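Local coordinates for macrolide 2'-phosphotransferase MphH (Brachybacterium faecium, PDB 5UXD), which probably transfers a phosphate from a guanosine nucleotide to the 2'-hydroxyl of macrolide antibiotics, and binds azithromycin in this crystal, at residues 116-122 / 232-237; 148-153 / 189-193; 271-275 / 289-294. All coordinates share one frame; numbering follows the deposited sequence. Where two conformers were deposited one is given.

Contact 1: residues 116-122 / 232-237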
ATOM      1  N   MET A 116     -13.072   6.356  10.503  1.00 18.16           N
ATOM      2  CA  MET A 116     -13.572   6.051   9.173  1.00 18.08           C
ATOM      3  C   MET A 116     -14.966   6.584   8.861  1.00 19.90           C
ATOM      4  O   MET A 116     -15.397   6.528   7.720  1.00 17.74           O
ATOM      5  CB  MET A 116     -13.400   4.575   8.835  1.00 20.20           C
ATOM      6  CG  MET A 116     -11.944   4.136   8.901  1.00 24.76           C
ATOM      7  SD  MET A 116     -11.119   4.196   7.297  1.00 40.05           S
ATOM      8  CE  MET A 116     -10.516   5.875   7.224  1.00 28.32           C
ATOM      9  N   ALA A 117     -15.678   7.059   9.880  1.00 15.39           N
ATOM     10  CA  ALA A 117     -16.963   7.709   9.647  1.00 23.64           C
ATOM     11  C   ALA A 117     -16.826   9.212   9.381  1.00 16.97           C
ATOM     12  O   ALA A 117     -17.845   9.897   9.243  1.00 16.35           O
ATOM     13  CB  ALA A 117     -17.908   7.462  10.834  1.00 17.91           C
ATOM     14  N   SER A 118     -15.593   9.724   9.279  1.00 17.08           N
ATOM     15  CA  SER A 118     -15.360  11.145   9.026  1.00 16.83           C
ATOM     16  C   SER A 118     -15.710  11.516   7.589  1.00 22.37           C
ATOM     17  O   SER A 118     -15.216  10.897   6.647  1.00 18.67           O
ATOM     18  CB  SER A 118     -13.896  11.491   9.296  1.00 17.87           C
ATOM     19  OG  SER A 118     -13.539  12.738   8.716  1.00 17.16           O
ATOM     20  N   THR A 119     -16.542  12.549   7.414  1.00 17.29           N
ATOM     21  CA  THR A 119     -16.768  13.054   6.056  1.00 22.45           C
ATOM     22  C   THR A 119     -15.544  13.780   5.509  1.00 19.48           C
ATOM     23  O   THR A 119     -15.331  13.800   4.290  1.00 17.69           O
ATOM     24  CB  THR A 119     -17.958  14.002   6.026  1.00 17.95           C
ATOM     25  OG1 THR A 119     -17.818  14.956   7.083  1.00 23.44           O
ATOM     26  CG2 THR A 119     -19.264  13.239   6.200  1.00 15.40           C
ATOM     27  N   VAL A 120     -14.742  14.392   6.381  1.00 20.51           N
ATOM     28  CA  VAL A 120     -13.541  15.089   5.916  1.00 17.96           C
ATOM     29  C   VAL A 120     -12.564  14.104   5.289  1.00 16.05           C
ATOM     30  O   VAL A 120     -12.058  14.330   4.183  1.00 18.49           O
ATOM     31  CB  VAL A 120     -12.897  15.882   7.067  1.00 26.52           C
ATOM     32  CG1 VAL A 120     -11.533  16.401   6.652  1.00 19.81           C
ATOM     33  CG2 VAL A 120     -13.792  17.049   7.462  1.00 24.61           C
ATOM     34  N   TYR A 121     -12.296  12.984   5.975  1.00 16.35           N
ATOM     35  CA  TYR A 121     -11.397  11.970   5.421  1.00 15.79           C
ATOM     36  C   TYR A 121     -11.968  11.358   4.147  1.00 13.82           C
ATOM     37  O   TYR A 121     -11.230  11.099   3.186  1.00 15.92           O
ATOM     38  CB  TYR A 121     -11.127  10.870   6.452  1.00 17.88           C
ATOM     39  CG  TYR A 121     -10.085   9.869   5.990  1.00 20.91           C
ATOM     40  CD1 TYR A 121      -8.733  10.115   6.190  1.00 16.95           C
ATOM     41  CD2 TYR A 121     -10.457   8.685   5.343  1.00 23.30           C
ATOM     42  CE1 TYR A 121      -7.772   9.217   5.773  1.00 21.44           C
ATOM     43  CE2 TYR A 121      -9.500   7.781   4.914  1.00 22.24           C
ATOM     44  CZ  TYR A 121      -8.155   8.056   5.141  1.00 23.66           C
ATOM     45  OH  TYR A 121      -7.187   7.171   4.732  1.00 27.30           O
ATOM     46  N   ALA A 122     -13.270  11.078   4.141  1.00 14.99           N
ATOM     47  CA  ALA A 122     -13.915  10.521   2.952  1.00 13.40           C
ATOM     48  C   ALA A 122     -13.705  11.426   1.742  1.00 13.17           C
ATOM     49  O   ALA A 122     -13.320  10.952   0.663  1.00 15.02           O
ATOM     50  CB  ALA A 122     -15.411  10.301   3.214  1.00 15.72           C
ATOM     51  N   HIS A 232     -11.620   1.745   2.424  1.00 17.78           N
ATOM     52  CA  HIS A 232     -12.645   2.666   2.906  1.00 13.44           C
ATOM     53  C   HIS A 232     -14.031   2.027   2.853  1.00 16.61           C
ATOM     54  O   HIS A 232     -14.827   2.174   3.788  1.00 18.72           O
ATOM     55  CB  HIS A 232     -12.606   3.955   2.083  1.00 12.52           C
ATOM     56  CG  HIS A 232     -13.336   5.106   2.710  1.00 12.49           C
ATOM     57  ND1 HIS A 232     -14.527   5.585   2.215  1.00 12.35           N
ATOM     58  CD2 HIS A 232     -13.054   5.857   3.801  1.00 17.62           C
ATOM     59  CE1 HIS A 232     -14.944   6.592   2.963  1.00 12.87           C
ATOM     60  NE2 HIS A 232     -14.072   6.775   3.940  1.00 13.41           N
ATOM     61  N   GLN A 233     -14.332   1.298   1.773  1.00 13.98           N
ATOM     62  CA  GLN A 233     -15.659   0.720   1.631  1.00 11.69           C
ATOM     63  C   GLN A 233     -15.960  -0.273   2.744  1.00 14.85           C
ATOM     64  O   GLN A 233     -17.092  -0.318   3.250  1.00 14.00           O
ATOM     65  CB  GLN A 233     -15.817   0.051   0.263  1.00 12.20           C
ATOM     66  CG  GLN A 233     -17.281  -0.237  -0.108  1.00 10.23           C
ATOM     67  CD  GLN A 233     -17.781  -1.571   0.460  1.00 13.88           C
ATOM     68  OE1 GLN A 233     -17.014  -2.526   0.573  1.00 13.84           O
ATOM     69  NE2 GLN A 233     -19.064  -1.640   0.803  1.00 17.84           N
ATOM     70  N   VAL A 234     -14.968  -1.073   3.147  1.00 15.97           N
ATOM     71  CA  VAL A 234     -15.260  -2.090   4.152  1.00 15.15           C
ATOM     72  C   VAL A 234     -15.293  -1.517   5.570  1.00 15.27           C
ATOM     73  O   VAL A 234     -15.877  -2.146   6.465  1.00 21.28           O
ATOM     74  CB  VAL A 234     -14.269  -3.264   4.036  1.00 18.27           C
ATOM     75  CG1 VAL A 234     -14.442  -3.994   2.692  1.00 17.08           C
ATOM     76  CG2 VAL A 234     -12.854  -2.778   4.204  1.00 25.92           C
ATOM     77  N   SER A 235     -14.724  -0.325   5.810  1.00 15.54           N
ATOM     78  CA  SER A 235     -14.617   0.200   7.168  1.00 14.73           C
ATOM     79  C   SER A 235     -15.549   1.365   7.472  1.00 23.66           C
ATOM     80  O   SER A 235     -15.873   1.585   8.646  1.00 19.70           O
ATOM     81  CB  SER A 235     -13.169   0.635   7.471  1.00 15.76           C
ATOM     82  OG  SER A 235     -12.778   1.783   6.727  1.00 21.72           O
ATOM     83  N   ALA A 236     -15.984   2.085   6.481  1.00 16.19           N
ATOM     84  CA  ALA A 236     -16.783   3.288   6.667  1.00 14.67           C
ATOM     85  C   ALA A 236     -18.272   2.982   6.529  1.00 17.99           C
ATOM     86  O   ALA A 236     -18.652   2.073   5.792  1.00 15.52           O
ATOM     87  CB  ALA A 236     -16.380   4.343   5.633  1.00 13.20           C
ATOM     88  N   PRO A 237     -19.144   3.718   7.223  1.00 12.14           N
ATOM     89  CA  PRO A 237     -20.580   3.599   6.956  1.00 14.73           C
ATOM     90  C   PRO A 237     -20.861   3.836   5.481  1.00 14.84           C
ATOM     91  O   PRO A 237     -20.149   4.586   4.805  1.00 19.01           O
ATOM     92  CB  PRO A 237     -21.200   4.700   7.823  1.00 18.44           C
ATOM     93  CG  PRO A 237     -20.150   5.015   8.862  1.00 13.12           C
ATOM     94  CD  PRO A 237     -18.845   4.800   8.175  1.00 13.92           C
TER
HETATM   95  O   HOH W   1     -14.021   8.453   6.321  1.00 17.40           O
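The His232 imidazole reaches from its own helix toward residues 116-122 and meets Ala122, Tyr121 and, through a water, two backbone carbonyls. Its CE1 comes against the methyl of Ala122 (CB 3.7 Å away), obliquely to the ring. Tyr121 and His232 pass one another without stacking, and His232 CD2 lies at the edge of the phenol ring, near its plane, 4.1 Å from Tyr121 CD2. With CG anti to the backbone N (chi1 -164°), the imidazole stays beside its own carbonyl carbon, and the methyl of Ala236, one helical turn on, lies over one ring face, toward the rim, its CB 3.7 Å above the plane. Water 1 sits in the ring plane, 2.9 Å from His232 NE2, and donates to Met116 O and Ser118 O, so a single molecule links the turn ahead of helix 119-133 to helix 230-235. Both helices belong to the helical lobe of the kinase-like fold of aminoglycoside-phosphotransferase relatives. Ser118 is the N-cap of helix 119-133, its OG taking a nearly straight bond from Tyr121 N (3.0 Å, 175°), and is also hydrogen-bonded to Glu209 OE2. Where helix 230-235 ends, Met116 O meets the Ala236 methyl, CB at 3.2 Å, and on the solvent-facing side an apolar pair forms, Ala117 CB on Pro237 CG at 3.9 Å. The Met116 side chain folds back past Ser235 and also touches Pro201. Ser235 OG is hydrogen-bonded to the carbonyl of Phe231, a residue of the azithromycin pocket.

Contact 2: residues 148-153 / 189-193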
ATOM      1  N   ARG A 148      -2.285  -4.516 -15.791  1.00 16.60           N
ATOM      2  CA  ARG A 148      -3.365  -5.437 -16.129  0.59 16.36           C
ATOM      3  C   ARG A 148      -4.512  -4.647 -16.746  1.00 20.15           C
ATOM      4  O   ARG A 148      -5.027  -3.710 -16.123  1.00 18.90           O
ATOM      5  CB  ARG A 148      -3.852  -6.202 -14.889  0.59 21.49           C
ATOM      6  CG  ARG A 148      -2.880  -7.263 -14.371  0.59 19.68           C
ATOM      7  CD  ARG A 148      -3.403  -7.942 -13.103  0.59 22.63           C
ATOM      8  NE  ARG A 148      -2.438  -8.903 -12.572  0.59 19.05           N
ATOM      9  CZ  ARG A 148      -2.537  -9.492 -11.381  0.59 29.66           C
ATOM     10  NH1 ARG A 148      -3.567  -9.233 -10.588  0.59 22.32           N
ATOM     11  NH2 ARG A 148      -1.605 -10.348 -10.986  0.59 29.31           N
ATOM     12  N   SER A 149      -4.917  -5.029 -17.960  1.00 17.69           N
ATOM     13  CA  SER A 149      -6.133  -4.668 -18.684  1.00 15.54           C
ATOM     14  C   SER A 149      -7.329  -4.950 -17.784  1.00 15.94           C
ATOM     15  O   SER A 149      -7.162  -5.608 -16.757  1.00 16.82           O
ATOM     16  CB  SER A 149      -6.235  -5.483 -19.969  1.00 18.12           C
ATOM     17  OG  SER A 149      -6.481  -6.848 -19.657  1.00 21.28           O
ATOM     18  N   PRO A 150      -8.541  -4.427 -18.028  1.00 13.91           N
ATOM     19  CA  PRO A 150      -9.706  -4.985 -17.312  1.00 16.70           C
ATOM     20  C   PRO A 150      -9.859  -6.491 -17.494  1.00 17.52           C
ATOM     21  O   PRO A 150     -10.171  -7.200 -16.527  1.00 16.36           O
ATOM     22  CB  PRO A 150     -10.880  -4.202 -17.900  1.00 18.54           C
ATOM     23  CG  PRO A 150     -10.281  -2.881 -18.281  1.00 21.58           C
ATOM     24  CD  PRO A 150      -8.877  -3.185 -18.745  1.00 19.01           C
ATOM     25  N   ALA A 151      -9.611  -7.009 -18.701  1.00 13.07           N
ATOM     26  CA  ALA A 151      -9.713  -8.451 -18.920  1.00 14.52           C
ATOM     27  C   ALA A 151      -8.711  -9.209 -18.066  1.00 16.58           C
ATOM     28  O   ALA A 151      -9.041 -10.244 -17.478  1.00 12.71           O
ATOM     29  CB  ALA A 151      -9.504  -8.773 -20.397  1.00 20.26           C
ATOM     30  N   GLN A 152      -7.481  -8.700 -17.984  1.00 13.40           N
ATOM     31  CA  GLN A 152      -6.445  -9.369 -17.206  1.00 13.23           C
ATOM     32  C   GLN A 152      -6.697  -9.244 -15.707  1.00 17.68           C
ATOM     33  O   GLN A 152      -6.288 -10.127 -14.947  1.00 20.05           O
ATOM     34  CB  GLN A 152      -5.067  -8.795 -17.549  1.00 19.53           C
ATOM     35  CG  GLN A 152      -4.549  -9.129 -18.929  1.00 20.17           C
ATOM     36  CD  GLN A 152      -3.302  -8.335 -19.271  1.00 28.86           C
ATOM     37  OE1 GLN A 152      -3.253  -7.119 -19.076  1.00 16.16           O
ATOM     38  NE2 GLN A 152      -2.288  -9.018 -19.786  1.00 25.09           N
ATOM     39  N   VAL A 153      -7.365  -8.166 -15.268  1.00 17.14           N
ATOM     40  CA  VAL A 153      -7.736  -8.061 -13.857  1.00 13.44           C
ATOM     41  C   VAL A 153      -8.641  -9.221 -13.458  1.00 15.62           C
ATOM     42  O   VAL A 153      -8.396  -9.912 -12.464  1.00 18.47           O
ATOM     43  CB  VAL A 153      -8.410  -6.706 -13.563  1.00 13.84           C
ATOM     44  CG1 VAL A 153      -9.009  -6.715 -12.163  1.00 17.03           C
ATOM     45  CG2 VAL A 153      -7.425  -5.521 -13.705  1.00 15.33           C
ATOM     46  N   PRO A 189     -14.427  -4.084 -13.146  1.00 16.99           N
ATOM     47  CA  PRO A 189     -14.110  -2.809 -13.802  1.00 16.14           C
ATOM     48  C   PRO A 189     -14.041  -2.933 -15.311  1.00 15.11           C
ATOM     49  O   PRO A 189     -13.675  -3.976 -15.857  1.00 17.01           O
ATOM     50  CB  PRO A 189     -12.732  -2.445 -13.226  1.00 14.56           C
ATOM     51  CG  PRO A 189     -12.128  -3.781 -12.835  1.00 15.43           C
ATOM     52  CD  PRO A 189     -13.301  -4.582 -12.328  1.00 18.86           C
ATOM     53  N   GLY A 190     -14.363  -1.823 -15.976  1.00 17.87           N
ATOM     54  CA  GLY A 190     -14.249  -1.684 -17.416  1.00 13.67           C
ATOM     55  C   GLY A 190     -13.101  -0.810 -17.864  1.00 19.64           C
ATOM     56  O   GLY A 190     -12.982  -0.537 -19.067  1.00 16.96           O
ATOM     57  N   HIS A 191     -12.259  -0.341 -16.942  1.00 15.07           N
ATOM     58  CA  HIS A 191     -11.075   0.432 -17.274  1.00 14.36           C
ATOM     59  C   HIS A 191     -10.066   0.219 -16.156  1.00 14.99           C
ATOM     60  O   HIS A 191     -10.438  -0.099 -15.015  1.00 16.59           O
ATOM     61  CB  HIS A 191     -11.384   1.932 -17.461  1.00 14.77           C
ATOM     62  CG  HIS A 191     -11.754   2.654 -16.195  1.00 16.09           C
ATOM     63  ND1 HIS A 191     -12.907   2.386 -15.486  1.00 18.66           N
ATOM     64  CD2 HIS A 191     -11.124   3.652 -15.522  1.00 16.00           C
ATOM     65  CE1 HIS A 191     -12.974   3.183 -14.433  1.00 19.54           C
ATOM     66  NE2 HIS A 191     -11.901   3.956 -14.427  1.00 15.97           N
ATOM     67  N   SER A 192      -8.791   0.345 -16.518  1.00 14.17           N
ATOM     68  CA  SER A 192      -7.608   0.209 -15.681  1.00 12.52           C
ATOM     69  C   SER A 192      -6.979   1.570 -15.428  1.00 16.78           C
ATOM     70  O   SER A 192      -7.004   2.456 -16.289  1.00 16.35           O
ATOM     71  CB  SER A 192      -6.578  -0.718 -16.329  1.00 15.60           C
ATOM     72  OG  SER A 192      -7.129  -1.989 -16.597  1.00 27.22           O
ATOM     73  N   VAL A 193      -6.441   1.776 -14.224  1.00 18.21           N
ATOM     74  CA  VAL A 193      -5.814   3.027 -13.815  1.00 15.65           C
ATOM     75  C   VAL A 193      -4.558   2.688 -13.028  1.00 16.39           C
ATOM     76  O   VAL A 193      -4.365   1.559 -12.581  1.00 15.75           O
ATOM     77  CB  VAL A 193      -6.742   3.891 -12.935  1.00 16.17           C
ATOM     78  CG1 VAL A 193      -7.995   4.348 -13.715  1.00 13.22           C
ATOM     79  CG2 VAL A 193      -7.139   3.111 -11.681  1.00 12.42           C
TER
HETATM   80  O   HOH W   2     -12.815  -6.595 -15.434  1.00 17.44           O
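Ser192 and Pro150 meet where the join between residues 148-153 and 189-193 is tightest. Ser192 OG donates to Arg148 O over 2.8 Å, arriving in the carbonyl plane on a lone pair at a C=O...OG angle of 135°. The torsion that turns OG beside the backbone N and anti to the carbonyl carbon (chi1 -57°) aims it at the Arg148 carbonyl. The same oxygen lies 3.0 Å from Pro150 CD, and the rest of the proline ring lies along the opposing backbone: CG is 3.5 Å from His191 N, while CB faces Pro189 O. This proline is the first residue of helix 150-167, whose start is closed by a capping box: Gln152 N bonds to Ser149 OG at 2.7 Å, and Ser149 N returns a bond to Gln152 OE1. The loop thus lies against the N-terminal end of a helix in the helical lobe, just ahead of strand 193-195. Packing thins deeper down, where Val153 CG1 only approaches Pro189 CG at 4.3 Å; Pro189 also rests on Trp256 and Asp224. On the loose side, water 2 donates to both Pro150 O and Pro189 O, bridging two carbonyls that are both acceptors. Arg148, modelled in two conformers, is exposed, as are Gln152 and Gly190. Backbone bonds from Arg148 to Val222 and from Val193 to Gly223 tie both segments to one neighbouring strip of chain.

Contact 3: residues 271-275 / 289-294. With ZIT (azithromycin), chain C.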
ATOM      1  N   PRO A 271      -7.951 -14.356   1.773  1.00 13.30           N
ATOM      2  CA  PRO A 271      -7.255 -15.650   1.932  1.00 17.17           C
ATOM      3  C   PRO A 271      -6.576 -16.133   0.664  1.00 20.07           C
ATOM      4  O   PRO A 271      -5.564 -16.842   0.752  1.00 16.81           O
ATOM      5  CB  PRO A 271      -8.371 -16.599   2.381  1.00 16.62           C
ATOM      6  CG  PRO A 271      -9.356 -15.671   3.104  1.00 19.59           C
ATOM      7  CD  PRO A 271      -9.341 -14.426   2.276  1.00 19.86           C
ATOM      8  N   LEU A 272      -7.096 -15.773  -0.517  1.00 18.83           N
ATOM      9  CA  LEU A 272      -6.372 -16.158  -1.723  1.00 18.34           C
ATOM     10  C   LEU A 272      -5.058 -15.394  -1.853  1.00 19.66           C
ATOM     11  O   LEU A 272      -4.045 -15.955  -2.291  1.00 18.38           O
ATOM     12  CB  LEU A 272      -7.221 -15.921  -2.970  1.00 16.04           C
ATOM     13  CG  LEU A 272      -8.451 -16.804  -3.183  1.00 19.40           C
ATOM     14  CD1 LEU A 272      -9.280 -16.317  -4.389  1.00 16.48           C
ATOM     15  CD2 LEU A 272      -8.040 -18.265  -3.344  1.00 22.31           C
ATOM     16  N   GLY A 273      -5.002 -14.131  -1.436  1.00 22.49           N
ATOM     17  CA  GLY A 273      -3.720 -13.441  -1.394  1.00 21.43           C
ATOM     18  C   GLY A 273      -2.727 -14.113  -0.464  1.00 23.57           C
ATOM     19  O   GLY A 273      -1.529 -14.187  -0.764  1.00 19.70           O
ATOM     20  N   TYR A 274      -3.203 -14.592   0.692  1.00 23.10           N
ATOM     21  CA  TYR A 274      -2.339 -15.344   1.601  1.00 18.69           C
ATOM     22  C   TYR A 274      -1.826 -16.614   0.936  1.00 20.05           C
ATOM     23  O   TYR A 274      -0.647 -16.969   1.082  1.00 24.65           O
ATOM     24  CB  TYR A 274      -3.101 -15.689   2.885  1.00 17.96           C
ATOM     25  CG  TYR A 274      -2.340 -15.467   4.176  1.00 14.78           C
ATOM     26  CD1 TYR A 274      -0.993 -15.790   4.283  1.00 23.57           C
ATOM     27  CD2 TYR A 274      -2.981 -14.946   5.298  1.00 21.66           C
ATOM     28  CE1 TYR A 274      -0.300 -15.581   5.474  1.00 24.97           C
ATOM     29  CE2 TYR A 274      -2.295 -14.731   6.492  1.00 28.34           C
ATOM     30  CZ  TYR A 274      -0.954 -15.053   6.573  1.00 32.51           C
ATOM     31  OH  TYR A 274      -0.260 -14.849   7.755  1.00 24.04           O
ATOM     32  N   GLY A 275      -2.703 -17.327   0.220  1.00 21.06           N
ATOM     33  CA  GLY A 275      -2.270 -18.534  -0.465  1.00 20.66           C
ATOM     34  C   GLY A 275      -1.201 -18.242  -1.498  1.00 20.55           C
ATOM     35  O   GLY A 275      -0.189 -18.946  -1.581  1.00 22.89           O
ATOM     36  N   ALA A 289      -0.496 -20.468   7.776  1.00 20.85           N
ATOM     37  CA  ALA A 289      -1.402 -19.354   8.024  1.00 22.41           C
ATOM     38  C   ALA A 289      -2.405 -19.191   6.886  1.00 20.44           C
ATOM     39  O   ALA A 289      -3.595 -18.946   7.130  1.00 21.58           O
ATOM     40  CB  ALA A 289      -0.608 -18.063   8.229  1.00 26.97           C
ATOM     41  N   ALA A 290      -1.951 -19.331   5.638  1.00 29.28           N
ATOM     42  CA  ALA A 290      -2.872 -19.260   4.506  1.00 22.44           C
ATOM     43  C   ALA A 290      -3.887 -20.395   4.550  1.00 23.40           C
ATOM     44  O   ALA A 290      -5.075 -20.188   4.270  1.00 22.42           O
ATOM     45  CB  ALA A 290      -2.097 -19.288   3.187  1.00 21.09           C
ATOM     46  N   ALA A 291      -3.442 -21.597   4.919  1.00 20.84           N
ATOM     47  CA  ALA A 291      -4.354 -22.738   4.981  1.00 22.04           C
ATOM     48  C   ALA A 291      -5.452 -22.527   6.020  1.00 22.79           C
ATOM     49  O   ALA A 291      -6.607 -22.910   5.800  1.00 20.14           O
ATOM     50  CB  ALA A 291      -3.573 -24.017   5.279  1.00 21.91           C
ATOM     51  N   ALA A 292      -5.117 -21.918   7.164  1.00 20.18           N
ATOM     52  CA  ALA A 292      -6.142 -21.667   8.173  1.00 22.40           C
ATOM     53  C   ALA A 292      -7.170 -20.646   7.700  1.00 24.87           C
ATOM     54  O   ALA A 292      -8.347 -20.745   8.066  1.00 25.11           O
ATOM     55  CB  ALA A 292      -5.501 -21.198   9.476  1.00 27.82           C
ATOM     56  N   ALA A 293      -6.752 -19.663   6.899  1.00 23.08           N
ATOM     57  CA  ALA A 293      -7.683 -18.668   6.365  1.00 26.52           C
ATOM     58  C   ALA A 293      -8.554 -19.234   5.249  1.00 23.39           C
ATOM     59  O   ALA A 293      -9.714 -18.832   5.113  1.00 21.21           O
ATOM     60  CB  ALA A 293      -6.921 -17.448   5.846  1.00 21.55           C
ATOM     61  N   LEU A 294      -8.019 -20.171   4.459  1.00 20.64           N
ATOM     62  CA  LEU A 294      -8.754 -20.759   3.345  1.00 19.11           C
ATOM     63  C   LEU A 294      -9.709 -21.864   3.775  1.00 24.09           C
ATOM     64  O   LEU A 294     -10.648 -22.176   3.037  1.00 19.30           O
ATOM     65  CB  LEU A 294      -7.762 -21.302   2.308  1.00 21.62           C
ATOM     66  CG  LEU A 294      -6.969 -20.222   1.560  1.00 21.34           C
ATOM     67  CD1 LEU A 294      -5.654 -20.769   1.019  1.00 17.00           C
ATOM     68  CD2 LEU A 294      -7.819 -19.576   0.438  1.00 17.72           C
TER
HETATM   69  C1  ZIT C 501      -5.071  -5.611   5.945  1.00 28.02           C
HETATM   70  C2  ZIT C 501      -3.944  -5.728   4.863  1.00 34.28           C
HETATM   71  C3  ZIT C 501      -3.482  -7.164   4.915  1.00 26.61           C
HETATM   72  C4  ZIT C 501      -2.233  -7.151   5.834  1.00 34.43           C
HETATM   73  C5  ZIT C 501      -1.599  -8.547   5.972  1.00 33.65           C
HETATM   74  C6  ZIT C 501      -1.865  -9.055   7.364  1.00 37.85           C
HETATM   75  C7  ZIT C 501      -0.850  -8.468   8.371  1.00 32.18           C
HETATM   76  C8  ZIT C 501      -1.155  -9.023   9.801  1.00 37.06           C
HETATM   77  C9  ZIT C 501      -1.794  -7.925  10.698  1.00 34.94           C
HETATM   78  N10 ZIT C 501      -3.320  -7.812  10.416  1.00 38.42           N
HETATM   79  C11 ZIT C 501      -3.863  -6.482  10.625  1.00 44.11           C
HETATM   80  C12 ZIT C 501      -4.927  -6.195   9.553  1.00 38.32           C
HETATM   81  C13 ZIT C 501      -5.351  -4.732   9.396  1.00 42.78           C
HETATM   82  C14 ZIT C 501      -5.961  -4.544   8.008  1.00 32.34           C
HETATM   83  C15 ZIT C 501      -6.679  -3.210   7.947  1.00 37.69           C
HETATM   84  C16 ZIT C 501      -7.111  -2.895   6.479  1.00 34.49           C
HETATM   85  C17 ZIT C 501      -4.438  -5.223   3.542  1.00 37.88           C
HETATM   86  C18 ZIT C 501      -1.258  -6.126   5.313  1.00 34.45           C
HETATM   87  C19 ZIT C 501      -1.788 -10.587   7.355  1.00 33.46           C
HETATM   88  C20 ZIT C 501       0.071  -9.519  10.403  1.00 45.89           C
HETATM   89  C21 ZIT C 501      -4.039  -8.855  11.163  1.00 30.11           C
HETATM   90  C22 ZIT C 501      -4.440  -6.337  12.020  1.00 48.31           C
HETATM   91  C23 ZIT C 501      -4.165  -3.766   9.543  1.00 40.34           C
HETATM   92  O1  ZIT C 501      -6.009  -6.387   5.933  1.00 40.89           O
HETATM   93  O6  ZIT C 501      -3.167  -8.678   7.786  1.00 37.50           O
HETATM   94  O12 ZIT C 501      -6.088  -6.956   9.789  1.00 40.35           O
HETATM   95  O13 ZIT C 501      -6.345  -4.422  10.395  1.00 45.91           O
HETATM   96  O14 ZIT C 501      -4.932  -4.538   7.001  1.00 33.56           O
HETATM   97  C1A ZIT C 501       0.263  -9.070   4.554  1.00 39.15           C
HETATM   98  C2A ZIT C 501       1.716  -8.740   4.287  1.00 42.63           C
HETATM   99  C3A ZIT C 501       2.097  -9.238   2.939  1.00 37.51           C
HETATM  100  C4A ZIT C 501       1.816 -10.681   2.818  1.00 40.62           C
HETATM  101  C5A ZIT C 501       0.422 -11.093   3.307  1.00 27.64           C
HETATM  102  C6A ZIT C 501       0.293 -12.554   3.439  1.00 29.39           C
HETATM  103  C7A ZIT C 501       4.388  -9.688   3.589  1.00 51.69           C
HETATM  104  C8A ZIT C 501       3.925  -9.238   1.305  1.00 37.87           C
HETATM  105  O1A ZIT C 501      -0.193  -8.485   5.746  1.00 33.55           O
HETATM  106  O2A ZIT C 501       1.953  -7.333   4.372  1.00 45.90           O
HETATM  107  N3A ZIT C 501       3.544  -8.942   2.694  1.00 48.10           N
HETATM  108  O5A ZIT C 501       0.077 -10.524   4.617  1.00 38.05           O
HETATM  109  C1B ZIT C 501      -4.335  -8.466   3.078  1.00 33.47           C
HETATM  110  C2B ZIT C 501      -4.327  -8.359   1.574  1.00 24.73           C
HETATM  111  C3B ZIT C 501      -3.332  -9.254   0.927  1.00 27.42           C
HETATM  112  C4B ZIT C 501      -3.489 -10.648   1.406  1.00 27.28           C
HETATM  113  C5B ZIT C 501      -3.371 -10.705   2.905  1.00 30.61           C
HETATM  114  C6B ZIT C 501      -3.500 -12.142   3.315  1.00 22.96           C
HETATM  115  C7B ZIT C 501      -3.538  -9.184  -0.637  1.00 29.57           C
HETATM  116  C8B ZIT C 501      -1.401  -7.860   0.475  1.00 38.84           C
HETATM  117  O1B ZIT C 501      -3.225  -7.759   3.615  1.00 39.24           O
HETATM  118  O3B ZIT C 501      -1.997  -8.842   1.288  1.00 32.16           O
HETATM  119  O4B ZIT C 501      -2.396 -11.448   0.904  1.00 30.87           O
HETATM  120  O5B ZIT C 501      -4.371  -9.869   3.596  1.00 27.59           O
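The Tyr274 ring is sandwiched between backbone and antibiotic: over one face lie Ala289 C, above the centre, and Ala290 N, toward the rim, while the methyl C6A of the azithromycin amino sugar sits 3.5 Å above the opposite face, toward the rim. Its phenol end meets a methyl, with OH 3.3 Å from Ala289 CB, and the other sugar's methyl C6B lies 3.5 Å from CD2. Helices 270-281 and 284-294 form an antiparallel hairpin here, their short segments at 153° and 8.3 Å apart, a close spacing allowed by the small residues Ala289, Ala290, Ala293 and Gly275. Chi1 of Tyr274, at -135°, lies well off a staggered value and lays the ring between sugar and helix. On the drug side Gly273 has no side chain, and its carbonyl carbon C comes 3.0 Å from azithromycin O4B. No hydrogen bond crosses between residues 271-275 and 289-294. Beyond the ring, Pro271 CB packs on Ala293 CB and on Leu294 CD2, with Trp178 of helix 172-183 touching both Pro271 and Leu294. At the buried end the side chains of Leu272 and Leu294 cross at about a right angle, CD2 to CD2 at 4.0 Å.

All three contacts are partly buried and lie 18 to 19 Å from the chain centre, none touching another. Contact 3 has no exposed touching residue, whereas contacts 1 and 2 each have two. Contact 1 sets the start of helix 119-133 against the C-terminal end of helix 230-235; contact 2 sets a helix start against a loop. A water joins carbonyls to imidazole in contact 1 and carbonyl to carbonyl in contact 2, which alone has a direct hydrogen bond across it. Contact 3, a helix pair held mainly by van der Waals packing, alone includes drug-pocket residues. It rests against helix 150-167, whose start is in contact 2: Leu272 and Leu294 touch Val164.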